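Local coordinates for protein ribokinase (PDB 6CW5) that probably catalyses the ATP- and magnesium-dependent phosphorylation of D-ribose at O-5, yielding D-ribose 5-phosphate and ADP, at residues F57-A62 and F287-M292; Q144-L149 and P172-T177; S151-L156 and E183-H188; D281-Y286 and T303-C308. All coordinates share one frame; numbering follows the deposited sequence.

Overall arrangement
The four contacts fall into two neighbouring pairs within the alpha/beta fold of the PfkB family, built round a nine-stranded mixed sheet. Contacts 1 and 4 have centres 8 Å apart and share helix 279-292, which packs on helix 51-61 in one and on helix 297-311 in the other. Contact 2, 11 Å from contact 3, joins the loops after strands 140-143 and 167-170; contact 3 packs helix 149-161 on the loop between helix 178-183 and strand 191-195. The pairs are 21 to 24 Å apart, centre to centre. Contacts 2 and 3 interleave inside the loop closed by contact 1, whose segments alternate with those of contact 4. The predicted substrate site draws on both pairs, through Glu146 and Asp281.

Contact 1: F57-A62 and F287-M292; sequences FAVARA and FVAGLM
Val59 meets helix 287-292 through both its methyl groups. CG1 stands opposite the backbone N (chi1 175°), which carries it to the end of the thioether of Met292, and Val59 CG1 lies 3.5 Å from Met292 CE. That methyl reaches back because the methionine, extended as far as its sulfur, bends at the last torsion (chi3 -86°), and the two side chains cross at about a right angle. The other branch, Val59 CG2, approaches Val288 CB at 4.3 Å. Between these two contacts the backbone itself takes part: Ala289 CB rests 4.0 Å from Val59 O. One turn on, Ala62 adds the last contact of the segment, its CB only 3.4 Å from Ala289 CB, tighter than ordinary methyl packing. Ala289 is thus held between Val59 and Ala62, and its small side chain is consistent with the 8.5 Å approach of the helix axes, at an angle of 45° between their directions. The side chains that meet are all apolar. Both helices begin at family signature sequences, the glycine-rich turn that includes Gly52 and the segment bearing Asp281, predicted to be the catalytic base; the side chain of Val59 is about 9 Å from each. The pair packs against the central sheet, Val59 touching Val66 of strand 66-73, while Val288 and Met292 meet Leu142 and His140 of strand 140-143, and Phe287 turns the other way onto helix 297-311.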
loop_
_atom_site.group_PDB
_atom_site.type_symbol
_atom_site.label_atom_id
_atom_site.label_comp_id
_atom_site.label_asym_id
_atom_site.label_seq_id
_atom_site.Cartn_x
_atom_site.Cartn_y
_atom_site.Cartn_z
ATOM N N PHE A 57 -17.880 -10.777 10.299
ATOM C CA PHE A 57 -19.080 -11.526 10.643
ATOM C C PHE A 57 -19.162 -11.773 12.146
ATOM O O PHE A 57 -20.246 -11.710 12.742
ATOM C CB PHE A 57 -19.059 -12.850 9.881
ATOM C CG PHE A 57 -20.385 -13.496 9.772
ATOM C CD1 PHE A 57 -21.297 -13.073 8.814
ATOM C CD2 PHE A 57 -20.737 -14.533 10.626
ATOM C CE1 PHE A 57 -22.535 -13.694 8.701
ATOM C CE2 PHE A 57 -21.981 -15.138 10.531
ATOM C CZ PHE A 57 -22.877 -14.722 9.564
ATOM N N ALA A 58 -18.023 -12.086 12.768
ATOM C CA ALA A 58 -18.007 -12.342 14.205
ATOM C C ALA A 58 -18.224 -11.065 15.000
ATOM O O ALA A 58 -18.928 -11.083 16.012
ATOM C CB ALA A 58 -16.689 -13.015 14.606
ATOM N N VAL A 59 -17.648 -9.941 14.560
ATOM C CA VAL A 59 -17.941 -8.682 15.251
ATOM C C VAL A 59 -19.437 -8.433 15.230
ATOM O O VAL A 59 -20.050 -8.122 16.253
ATOM C CB VAL A 59 -17.166 -7.501 14.625
ATOM C CG1 VAL A 59 -17.583 -6.179 15.299
ATOM C CG2 VAL A 59 -15.659 -7.695 14.765
ATOM N N ALA A 60 -20.053 -8.614 14.056
ATOM C CA ALA A 60 -21.485 -8.374 13.912
ATOM C C ALA A 60 -22.303 -9.346 14.752
ATOM O O ALA A 60 -23.259 -8.953 15.425
ATOM C CB ALA A 60 -21.873 -8.472 12.433
ATOM N N ARG A 61 -21.960 -10.633 14.708
ATOM C CA ARG A 61 -22.729 -11.597 15.489
ATOM C C ARG A 61 -22.588 -11.334 16.982
ATOM O O ARG A 61 -23.510 -11.610 17.750
ATOM C CB ARG A 61 -22.300 -13.022 15.151
ATOM N N ALA A 62 -21.452 -10.782 17.403
ATOM C CA ALA A 62 -21.230 -10.443 18.801
ATOM C C ALA A 62 -21.894 -9.136 19.204
ATOM O O ALA A 62 -21.847 -8.768 20.383
ATOM C CB ALA A 62 -19.727 -10.363 19.068
ATOM N N PHE A 287 -13.405 -10.716 20.270
ATOM C CA PHE A 287 -12.529 -9.905 21.107
ATOM C C PHE A 287 -12.690 -8.426 20.797
ATOM O O PHE A 287 -12.807 -7.603 21.705
ATOM C CB PHE A 287 -11.081 -10.346 20.925
ATOM C CG PHE A 287 -10.086 -9.490 21.672
ATOM C CD1 PHE A 287 -9.972 -9.583 23.055
ATOM C CD2 PHE A 287 -9.252 -8.611 20.989
ATOM C CE1 PHE A 287 -9.057 -8.811 23.757
ATOM C CE2 PHE A 287 -8.339 -7.829 21.676
ATOM C CZ PHE A 287 -8.238 -7.930 23.068
ATOM N N VAL A 288 -12.677 -8.068 19.518
ATOM C CA VAL A 288 -12.898 -6.678 19.127
ATOM C C VAL A 288 -14.279 -6.202 19.567
ATOM O O VAL A 288 -14.428 -5.101 20.108
ATOM C CB VAL A 288 -12.690 -6.523 17.610
ATOM C CG1 VAL A 288 -13.136 -5.138 17.141
ATOM C CG2 VAL A 288 -11.218 -6.777 17.233
ATOM N N ALA A 289 -15.314 -7.026 19.372
ATOM C CA ALA A 289 -16.625 -6.611 19.860
ATOM C C ALA A 289 -16.618 -6.418 21.368
ATOM O O ALA A 289 -17.345 -5.564 21.885
ATOM C CB ALA A 289 -17.704 -7.624 19.480
ATOM N N GLY A 290 -15.809 -7.203 22.083
ATOM C CA GLY A 290 -15.691 -7.019 23.517
ATOM C C GLY A 290 -14.971 -5.730 23.861
ATOM O O GLY A 290 -15.331 -5.048 24.816
ATOM N N LEU A 291 -13.939 -5.382 23.089
ATOM C CA LEU A 291 -13.291 -4.088 23.288
ATOM C C LEU A 291 -14.277 -2.949 23.049
ATOM O O LEU A 291 -14.330 -1.987 23.823
ATOM C CB LEU A 291 -12.071 -3.957 22.380
ATOM C CG LEU A 291 -10.886 -4.899 22.641
ATOM C CD1 LEU A 291 -9.791 -4.657 21.628
ATOM C CD2 LEU A 291 -10.359 -4.741 24.043
ATOM N N MET A 292 -15.091 -3.050 21.997
ATOM C CA MET A 292 -16.027 -1.981 21.681
ATOM C C MET A 292 -17.184 -1.870 22.662
ATOM O O MET A 292 -17.757 -0.780 22.795
ATOM C CB MET A 292 -16.588 -2.182 20.279
ATOM C CG MET A 292 -15.608 -1.860 19.193
ATOM S SD MET A 292 -16.511 -2.014 17.656
ATOM C CE MET A 292 -16.250 -3.736 17.472
#

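Contact 2: Q144-L149 and P172-T177; sequences QNEVPL and PSPMLT
Asn145 grips the opposing loop with two hydrogen bonds, one from its backbone and one from its side chain, to successive carbonyl groups. Its N donates to Ser173 O at 3.0 Å along a bent path (133°), arriving from well above the carbonyl plane. The carboxamide makes the straighter bond: Asn145 ND2 is 2.9 Å from Pro174 O. The side chain extends opposite its own backbone N (chi1 -167°), which brings the amide across; the bond to Pro174 O, with the acceptor close to the amide plane, holds its rotation. Leu176 then packs against the same group, its CD1 3.4 Å from Asn145 ND2, while its other methyl, CD2, lies 3.9 Å from Leu149 CD1. Pro174, preceded by a cis peptide bond, meets the first loop through its CD atom, which is 3.3 Å from Asn145 O and also touches Glu146 CG, the two side chains crossing at about a right angle. A water joins the polar ends of two side chains, 2.8 Å from Glu146 OE2, to which it donates, and 2.7 Å from Ser173 OG. Glu146, predicted to bind the substrate, is positioned from its other oxygen by Ser20 OG and Lys51 N, and its OE2 also bonds a glycerol. The loops leave the C-terminal ends of the adjacent parallel strands 140-143 and 167-170, the usual place for a site in an alpha/beta fold. Two hydrogen bonds backed by leucine and proline thus tie these loops together, and water couples Ser173 to the carboxylate expected to meet ribose.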
loop_
_atom_site.group_PDB
_atom_site.type_symbol
_atom_site.label_atom_id
_atom_site.label_comp_id
_atom_site.label_asym_id
_atom_site.label_seq_id
_atom_site.Cartn_x
_atom_site.Cartn_y
_atom_site.Cartn_z
ATOM N N GLN A 144 -5.544 -8.044 8.915
ATOM C CA GLN A 144 -4.858 -9.336 8.893
ATOM C C GLN A 144 -3.813 -9.242 7.810
ATOM O O GLN A 144 -3.245 -8.168 7.623
ATOM C CB GLN A 144 -5.828 -10.491 8.629
ATOM C CG GLN A 144 -7.105 -10.407 9.514
ATOM C CD GLN A 144 -8.183 -9.560 8.859
ATOM O OE1 GLN A 144 -8.202 -9.404 7.627
ATOM N NE2 GLN A 144 -9.090 -8.996 9.677
ATOM N N ASN A 145 -3.573 -10.326 7.058
ATOM C CA ASN A 145 -2.535 -10.201 6.039
ATOM C C ASN A 145 -2.934 -10.893 4.742
ATOM O O ASN A 145 -2.069 -11.416 4.038
ATOM C CB ASN A 145 -1.181 -10.763 6.528
ATOM C CG ASN A 145 -0.004 -10.354 5.622
ATOM O OD1 ASN A 145 0.053 -9.215 5.143
ATOM N ND2 ASN A 145 0.940 -11.288 5.380
ATOM N N GLU A 146 -4.217 -10.889 4.398
ATOM C CA GLU A 146 -4.657 -11.515 3.150
ATOM C C GLU A 146 -4.953 -10.501 2.055
ATOM O O GLU A 146 -5.570 -10.869 1.045
ATOM C CB GLU A 146 -5.899 -12.389 3.382
ATOM C CG GLU A 146 -5.590 -13.640 4.210
ATOM C CD GLU A 146 -6.758 -14.613 4.365
ATOM O OE1 GLU A 146 -7.943 -14.212 4.229
ATOM O OE2 GLU A 146 -6.470 -15.797 4.681
ATOM N N VAL A 147 -4.576 -9.238 2.254
ATOM C CA VAL A 147 -4.656 -8.187 1.242
ATOM C C VAL A 147 -3.254 -7.611 1.095
ATOM O O VAL A 147 -2.358 -8.022 1.862
ATOM C CB VAL A 147 -5.709 -7.127 1.625
ATOM C CG1 VAL A 147 -7.038 -7.836 1.883
ATOM C CG2 VAL A 147 -5.264 -6.315 2.877
ATOM N N PRO A 148 -2.995 -6.685 0.145
ATOM C CA PRO A 148 -1.614 -6.236 -0.064
ATOM C C PRO A 148 -1.095 -5.604 1.204
ATOM O O PRO A 148 -1.794 -4.809 1.836
ATOM C CB PRO A 148 -1.726 -5.183 -1.182
ATOM C CG PRO A 148 -2.957 -5.627 -1.960
ATOM C CD PRO A 148 -3.903 -6.125 -0.887
ATOM N N LEU A 149 0.143 -5.955 1.573
ATOM C CA LEU A 149 0.648 -5.475 2.862
ATOM C C LEU A 149 0.694 -3.954 2.902
ATOM O O LEU A 149 0.454 -3.347 3.949
ATOM C CB LEU A 149 2.034 -6.047 3.145
ATOM C CG LEU A 149 2.697 -5.606 4.475
ATOM C CD1 LEU A 149 1.816 -5.968 5.674
ATOM C CD2 LEU A 149 4.127 -6.252 4.588
ATOM N N PRO A 172 -1.494 -11.591 12.198
ATOM C CA PRO A 172 -0.587 -11.732 11.023
ATOM C C PRO A 172 -0.754 -13.056 10.292
ATOM O O PRO A 172 0.059 -13.988 10.396
ATOM C CB PRO A 172 0.801 -11.607 11.646
ATOM C CG PRO A 172 0.602 -12.169 13.106
ATOM C CD PRO A 172 -0.796 -11.743 13.498
ATOM N N SER A 173 -1.843 -13.147 9.528
ATOM C CA SER A 173 -2.203 -14.391 8.837
ATOM C C SER A 173 -2.569 -14.073 7.394
ATOM O O SER A 173 -3.511 -13.298 7.158
ATOM C CB SER A 173 -3.375 -15.090 9.528
ATOM O OG SER A 173 -3.754 -16.238 8.768
ATOM N N PRO A 174 -1.911 -14.679 6.405
ATOM C CA PRO A 174 -0.754 -15.590 6.557
ATOM C C PRO A 174 0.458 -14.853 7.093
ATOM O O PRO A 174 0.455 -13.642 7.048
ATOM C CB PRO A 174 -0.496 -16.064 5.128
ATOM C CG PRO A 174 -1.107 -14.949 4.242
ATOM C CD PRO A 174 -2.327 -14.521 5.000
ATOM N N MET A 175 1.474 -15.567 7.587
ATOM C CA MET A 175 2.595 -14.900 8.239
ATOM C C MET A 175 3.378 -14.027 7.255
ATOM O O MET A 175 3.547 -14.372 6.072
ATOM C CB MET A 175 3.515 -15.958 8.888
ATOM C CG MET A 175 4.698 -15.386 9.699
ATOM S SD MET A 175 4.285 -14.113 10.859
ATOM C CE MET A 175 3.099 -14.979 11.921
ATOM N N LEU A 176 3.830 -12.875 7.753
ATOM C CA LEU A 176 4.678 -11.934 7.035
ATOM C C LEU A 176 6.094 -12.495 6.955
ATOM O O LEU A 176 6.474 -13.363 7.747
ATOM C CB LEU A 176 4.692 -10.565 7.759
ATOM C CG LEU A 176 3.404 -9.716 7.624
ATOM C CD1 LEU A 176 2.225 -10.368 8.342
ATOM C CD2 LEU A 176 3.640 -8.313 8.216
ATOM N N THR A 177 6.890 -11.995 5.991
ATOM C CA THR A 177 8.289 -12.398 5.930
ATOM C C THR A 177 9.026 -11.824 7.138
ATOM O O THR A 177 8.582 -10.838 7.741
ATOM C CB THR A 177 8.970 -11.935 4.635
ATOM O OG1 THR A 177 9.198 -10.513 4.679
ATOM C CG2 THR A 177 8.113 -12.248 3.415
HETATM O O HOH W 1 -4.570 -16.999 6.353
#

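Contact 3: S151-L156 and E183-H188; sequences STLAYL and EFPWKH
Leu153 and Leu156, on one flank of helix 149-161, take hold of the loop at Phe184 and Pro185. From Leu153 the CD2 methyl does the work, lying 3.4 Å from Pro185 CD, which is tight for two carbons, and 3.7 Å from Phe184 CD1. Leu156 sends its own CD2 to another part of the same ring, 3.5 Å from Phe184 CE2, and crosses the phenyl side chain at about a right angle. Its remaining methyl turns to His188, in the 3-10 segment, where Leu156 CD1 is 3.7 Å from His188 O and Leu156 CG packs against His188 CB at 3.9 Å. The next shell positions the ring. Phe184 extends opposite its backbone N (chi1 -164°), to where both CD2 methyls meet it from one side, and its edge carbon CD2 stands 3.4 Å above the centre of the Trp186 ring system. Stacking on Phe170 of strand 167-170 supports it further. Backbone bonds set the loop's shape: Pro185 is the centre of an inverse gamma turn, closed by Trp186 N to Phe184 O at 2.8 Å, and the chain then runs into the short 3-10 segment. Farther out, Trp186 NE1 is bonded to Leu181 O, and His188 O to Ser168 OG, tying the loop to the preceding helix and to the sheet. The contact is made by apolar side chains with some carbon-to-carbonyl approaches, and so depends on van der Waals contact and burial, while directional bonds are spent within each partner and on its surroundings.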
loop_
_atom_site.group_PDB
_atom_site.type_symbol
_atom_site.label_atom_id
_atom_site.label_comp_id
_atom_site.label_asym_id
_atom_site.label_seq_id
_atom_site.Cartn_x
_atom_site.Cartn_y
_atom_site.Cartn_z
ATOM N N SER A 151 -1.355 -1.923 1.841
ATOM C CA SER A 151 -2.681 -1.399 2.196
ATOM C C SER A 151 -2.938 -1.581 3.686
ATOM O O SER A 151 -3.343 -0.640 4.380
ATOM C CB SER A 151 -3.756 -2.078 1.335
ATOM O OG SER A 151 -5.052 -1.501 1.538
ATOM N N THR A 152 -2.653 -2.774 4.215
ATOM C CA THR A 152 -2.723 -2.963 5.661
ATOM C C THR A 152 -1.855 -1.931 6.395
ATOM O O THR A 152 -2.299 -1.312 7.368
ATOM C CB THR A 152 -2.305 -4.390 6.010
ATOM O OG1 THR A 152 -3.265 -5.321 5.480
ATOM C CG2 THR A 152 -2.169 -4.577 7.548
ATOM N N LEU A 153 -0.612 -1.722 5.935
ATOM C CA LEU A 153 0.255 -0.733 6.589
ATOM C C LEU A 153 -0.370 0.664 6.558
ATOM O O LEU A 153 -0.284 1.423 7.540
ATOM C CB LEU A 153 1.613 -0.694 5.886
ATOM C CG LEU A 153 2.412 -1.996 6.034
ATOM C CD1 LEU A 153 3.588 -1.925 5.085
ATOM C CD2 LEU A 153 2.920 -2.109 7.470
ATOM N N ALA A 154 -0.943 1.040 5.413
ATOM C CA ALA A 154 -1.527 2.374 5.283
ATOM C C ALA A 154 -2.679 2.569 6.264
ATOM O O ALA A 154 -2.780 3.621 6.918
ATOM C CB ALA A 154 -1.991 2.591 3.832
ATOM N N TYR A 155 -3.565 1.575 6.379
ATOM C CA TYR A 155 -4.706 1.728 7.281
ATOM C C TYR A 155 -4.262 1.739 8.742
ATOM O O TYR A 155 -4.757 2.543 9.546
ATOM C CB TYR A 155 -5.711 0.601 7.071
ATOM C CG TYR A 155 -6.604 0.791 5.863
ATOM C CD1 TYR A 155 -6.075 0.813 4.578
ATOM C CD2 TYR A 155 -7.975 0.966 6.016
ATOM C CE1 TYR A 155 -6.926 0.980 3.468
ATOM C CE2 TYR A 155 -8.815 1.124 4.930
ATOM C CZ TYR A 155 -8.279 1.131 3.655
ATOM O OH TYR A 155 -9.121 1.310 2.563
ATOM N N LEU A 156 -3.332 0.856 9.101
ATOM C CA LEU A 156 -2.817 0.860 10.481
ATOM C C LEU A 156 -2.145 2.179 10.817
ATOM O O LEU A 156 -2.329 2.732 11.921
ATOM C CB LEU A 156 -1.828 -0.297 10.675
ATOM C CG LEU A 156 -1.087 -0.309 12.027
ATOM C CD1 LEU A 156 -2.088 -0.523 13.139
ATOM C CD2 LEU A 156 -0.054 -1.433 12.024
ATOM N N GLU A 183 10.195 -4.635 10.097
ATOM C CA GLU A 183 9.984 -3.256 9.656
ATOM C C GLU A 183 8.568 -2.775 9.916
ATOM O O GLU A 183 8.250 -1.624 9.602
ATOM C CB GLU A 183 10.300 -3.149 8.155
ATOM C CG GLU A 183 11.810 -3.296 7.894
ATOM C CD GLU A 183 12.135 -3.804 6.507
ATOM O OE1 GLU A 183 11.359 -3.508 5.573
ATOM O OE2 GLU A 183 13.165 -4.511 6.368
ATOM N N PHE A 184 7.719 -3.650 10.442
ATOM C CA PHE A 184 6.317 -3.333 10.669
ATOM C C PHE A 184 6.170 -2.234 11.722
ATOM O O PHE A 184 6.936 -2.187 12.700
ATOM C CB PHE A 184 5.611 -4.624 11.082
ATOM C CG PHE A 184 4.115 -4.578 11.000
ATOM C CD1 PHE A 184 3.457 -4.931 9.820
ATOM C CD2 PHE A 184 3.367 -4.251 12.119
ATOM C CE1 PHE A 184 2.073 -4.918 9.744
ATOM C CE2 PHE A 184 1.963 -4.252 12.064
ATOM C CZ PHE A 184 1.325 -4.577 10.874
ATOM N N PRO A 185 5.222 -1.292 11.535
ATOM C CA PRO A 185 5.082 -0.156 12.466
ATOM C C PRO A 185 4.315 -0.556 13.723
ATOM O O PRO A 185 3.190 -0.144 13.959
ATOM C CB PRO A 185 4.331 0.875 11.616
ATOM C CG PRO A 185 3.436 0.008 10.754
ATOM C CD PRO A 185 4.309 -1.183 10.378
ATOM N N TRP A 186 4.942 -1.414 14.538
ATOM C CA TRP A 186 4.311 -1.903 15.760
ATOM C C TRP A 186 3.856 -0.777 16.671
ATOM O O TRP A 186 2.913 -0.963 17.447
ATOM C CB TRP A 186 5.289 -2.799 16.521
ATOM C CG TRP A 186 5.670 -3.988 15.672
ATOM C CD1 TRP A 186 6.883 -4.213 15.087
ATOM C CD2 TRP A 186 4.824 -5.081 15.291
ATOM N NE1 TRP A 186 6.845 -5.386 14.374
ATOM C CE2 TRP A 186 5.600 -5.945 14.486
ATOM C CE3 TRP A 186 3.491 -5.426 15.561
ATOM C CZ2 TRP A 186 5.088 -7.139 13.936
ATOM C CZ3 TRP A 186 2.985 -6.615 15.025
ATOM C CH2 TRP A 186 3.784 -7.453 14.213
ATOM N N LYS A 187 4.530 0.372 16.632
ATOM C CA LYS A 187 4.139 1.433 17.555
ATOM C C LYS A 187 2.704 1.889 17.346
ATOM O O LYS A 187 2.126 2.464 18.271
ATOM C CB LYS A 187 5.079 2.635 17.447
ATOM C CG LYS A 187 5.085 3.296 16.085
ATOM C CD LYS A 187 6.062 4.440 16.023
ATOM C CE LYS A 187 6.146 4.999 14.616
ATOM N NZ LYS A 187 7.102 6.135 14.554
ATOM N N HIS A 188 2.114 1.666 16.160
ATOM C CA HIS A 188 0.739 2.091 15.883
ATOM C C HIS A 188 -0.301 1.075 16.310
ATOM O O HIS A 188 -1.500 1.377 16.276
ATOM C CB HIS A 188 0.549 2.355 14.374
ATOM C CG HIS A 188 1.369 3.497 13.872
ATOM N ND1 HIS A 188 1.475 4.684 14.565
ATOM C CD2 HIS A 188 2.128 3.639 12.758
ATOM C CE1 HIS A 188 2.261 5.511 13.896
ATOM N NE2 HIS A 188 2.663 4.902 12.794
#

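Contact 4: D281-Y286 and T303-C308; sequences DCFAGY and TCLVAC
Phe283 holds its ring opposite its own backbone N (chi1 -179°), and Tyr286 has an unusual first torsion, -98°, lying off the staggered positions; between them these settings aim both rings at helix 303-308. The motif is an antiparallel helix hairpin, helices 279-292 and 297-311 being linked by a short turn, with their axes 8.8 Å apart here. Cys304 lies against the Phe283 ring and the backbone of Tyr286. Its CB is 3.5 Å from Phe283 CE1, and Cys304 SG lies above the face of the Phe283 ring, offset toward its rim, 4.5 Å from the centroid, a sulfur-aromatic contact that is rather long. The same SG also presses on the first helix's backbone, 3.4 Å from Tyr286 C. One turn before Tyr286, Cys282 SG meets Cys308 CA at 3.9 Å, although Cys308 is poorly ordered. The phenol oxygen of Tyr286 is bonded to Pro322 O beyond the hairpin, which fixes the far end of the ring. The first turn of the helix also carries Asp281, predicted to be the proton acceptor, whose carboxylate is held by Lys51, Asn54 and Gln55. At the edge of the Tyr286 ring sits Thr303 CG2, and over the centre of its face stands Ala307 CB, 3.5 Å from the Tyr286 centroid and 3° off the ring normal, an almost perfectly perpendicular CH-pi contact.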
loop_
_atom_site.group_PDB
_atom_site.type_symbol
_atom_site.label_atom_id
_atom_site.label_comp_id
_atom_site.label_asym_id
_atom_site.label_seq_id
_atom_site.Cartn_x
_atom_site.Cartn_y
_atom_site.Cartn_z
ATOM N N ASP A 281 -10.623 -16.787 13.818
ATOM C CA ASP A 281 -11.299 -15.588 13.321
ATOM C C ASP A 281 -12.501 -15.238 14.188
ATOM O O ASP A 281 -12.746 -14.063 14.487
ATOM C CB ASP A 281 -11.735 -15.792 11.868
ATOM C CG ASP A 281 -10.554 -15.926 10.931
ATOM O OD1 ASP A 281 -9.468 -15.430 11.291
ATOM O OD2 ASP A 281 -10.691 -16.528 9.862
ATOM N N CYS A 282 -13.272 -16.249 14.587
ATOM C CA CYS A 282 -14.352 -16.017 15.539
ATOM C C CYS A 282 -13.827 -15.323 16.789
ATOM O O CYS A 282 -14.352 -14.288 17.213
ATOM C CB CYS A 282 -15.016 -17.342 15.900
ATOM S SG CYS A 282 -16.443 -17.135 16.958
ATOM N N PHE A 283 -12.772 -15.876 17.385
ATOM C CA PHE A 283 -12.206 -15.268 18.581
ATOM C C PHE A 283 -11.860 -13.799 18.350
ATOM O O PHE A 283 -12.222 -12.927 19.151
ATOM C CB PHE A 283 -10.973 -16.057 19.030
ATOM C CG PHE A 283 -10.348 -15.515 20.275
ATOM C CD1 PHE A 283 -10.774 -15.953 21.514
ATOM C CD2 PHE A 283 -9.347 -14.560 20.210
ATOM C CE1 PHE A 283 -10.202 -15.444 22.674
ATOM C CE2 PHE A 283 -8.789 -14.047 21.357
ATOM C CZ PHE A 283 -9.213 -14.498 22.590
ATOM N N ALA A 284 -11.181 -13.500 17.238
ATOM C CA ALA A 284 -10.737 -12.132 16.982
ATOM C C ALA A 284 -11.911 -11.161 16.902
ATOM O O ALA A 284 -11.873 -10.068 17.477
ATOM C CB ALA A 284 -9.930 -12.084 15.685
ATOM N N GLY A 285 -12.954 -11.521 16.151
ATOM C CA GLY A 285 -14.103 -10.633 16.054
ATOM C C GLY A 285 -14.838 -10.461 17.379
ATOM O O GLY A 285 -15.248 -9.354 17.733
ATOM N N TYR A 286 -15.014 -11.551 18.134
ATOM C CA TYR A 286 -15.614 -11.417 19.459
ATOM C C TYR A 286 -14.731 -10.600 20.396
ATOM O O TYR A 286 -15.253 -9.853 21.234
ATOM C CB TYR A 286 -15.907 -12.796 20.071
ATOM C CG TYR A 286 -17.351 -13.199 19.884
ATOM C CD1 TYR A 286 -18.284 -12.997 20.902
ATOM C CD2 TYR A 286 -17.797 -13.727 18.668
ATOM C CE1 TYR A 286 -19.626 -13.333 20.726
ATOM C CE2 TYR A 286 -19.144 -14.069 18.480
ATOM C CZ TYR A 286 -20.046 -13.867 19.517
ATOM O OH TYR A 286 -21.377 -14.183 19.358
ATOM N N THR A 303 -16.246 -14.112 27.283
ATOM C CA THR A 303 -17.273 -14.274 26.253
ATOM C C THR A 303 -16.685 -14.867 24.980
ATOM O O THR A 303 -17.289 -15.759 24.369
ATOM C CB THR A 303 -17.944 -12.930 25.952
ATOM O OG1 THR A 303 -18.472 -12.378 27.160
ATOM C CG2 THR A 303 -19.085 -13.104 24.952
ATOM N N CYS A 304 -15.520 -14.364 24.554
ATOM C CA CYS A 304 -14.823 -14.934 23.400
ATOM C C CYS A 304 -14.671 -16.436 23.531
ATOM O O CYS A 304 -14.899 -17.181 22.571
ATOM C CB CYS A 304 -13.427 -14.327 23.243
ATOM S SG CYS A 304 -13.371 -12.599 22.846
ATOM N N LEU A 305 -14.261 -16.895 24.716
ATOM C CA LEU A 305 -13.991 -18.315 24.912
ATOM C C LEU A 305 -15.247 -19.151 24.713
ATOM O O LEU A 305 -15.197 -20.215 24.084
ATOM C CB LEU A 305 -13.398 -18.537 26.305
ATOM C CG LEU A 305 -11.961 -18.020 26.337
ATOM C CD1 LEU A 305 -11.342 -18.137 27.723
ATOM C CD2 LEU A 305 -11.145 -18.789 25.325
ATOM N N VAL A 306 -16.381 -18.685 25.233
ATOM C CA VAL A 306 -17.638 -19.401 25.030
ATOM C C VAL A 306 -18.034 -19.391 23.555
ATOM O O VAL A 306 -18.494 -20.407 23.019
ATOM C CB VAL A 306 -18.740 -18.803 25.920
ATOM C CG1 VAL A 306 -20.081 -19.462 25.627
ATOM C CG2 VAL A 306 -18.364 -18.974 27.384
ATOM N N ALA A 307 -17.838 -18.258 22.872
ATOM C CA ALA A 307 -18.281 -18.134 21.486
ATOM C C ALA A 307 -17.493 -19.053 20.562
ATOM O O ALA A 307 -18.076 -19.851 19.820
ATOM C CB ALA A 307 -18.160 -16.684 21.020
ATOM N N CYS A 308 -16.162 -18.954 20.586
ATOM C CA CYS A 308 -15.365 -19.779 19.686
ATOM C C CYS A 308 -15.415 -21.259 20.058
ATOM O O CYS A 308 -15.148 -22.109 19.201
ATOM C CB CYS A 308 -13.920 -19.277 19.644
ATOM S SG CYS A 308 -12.906 -19.660 21.083
#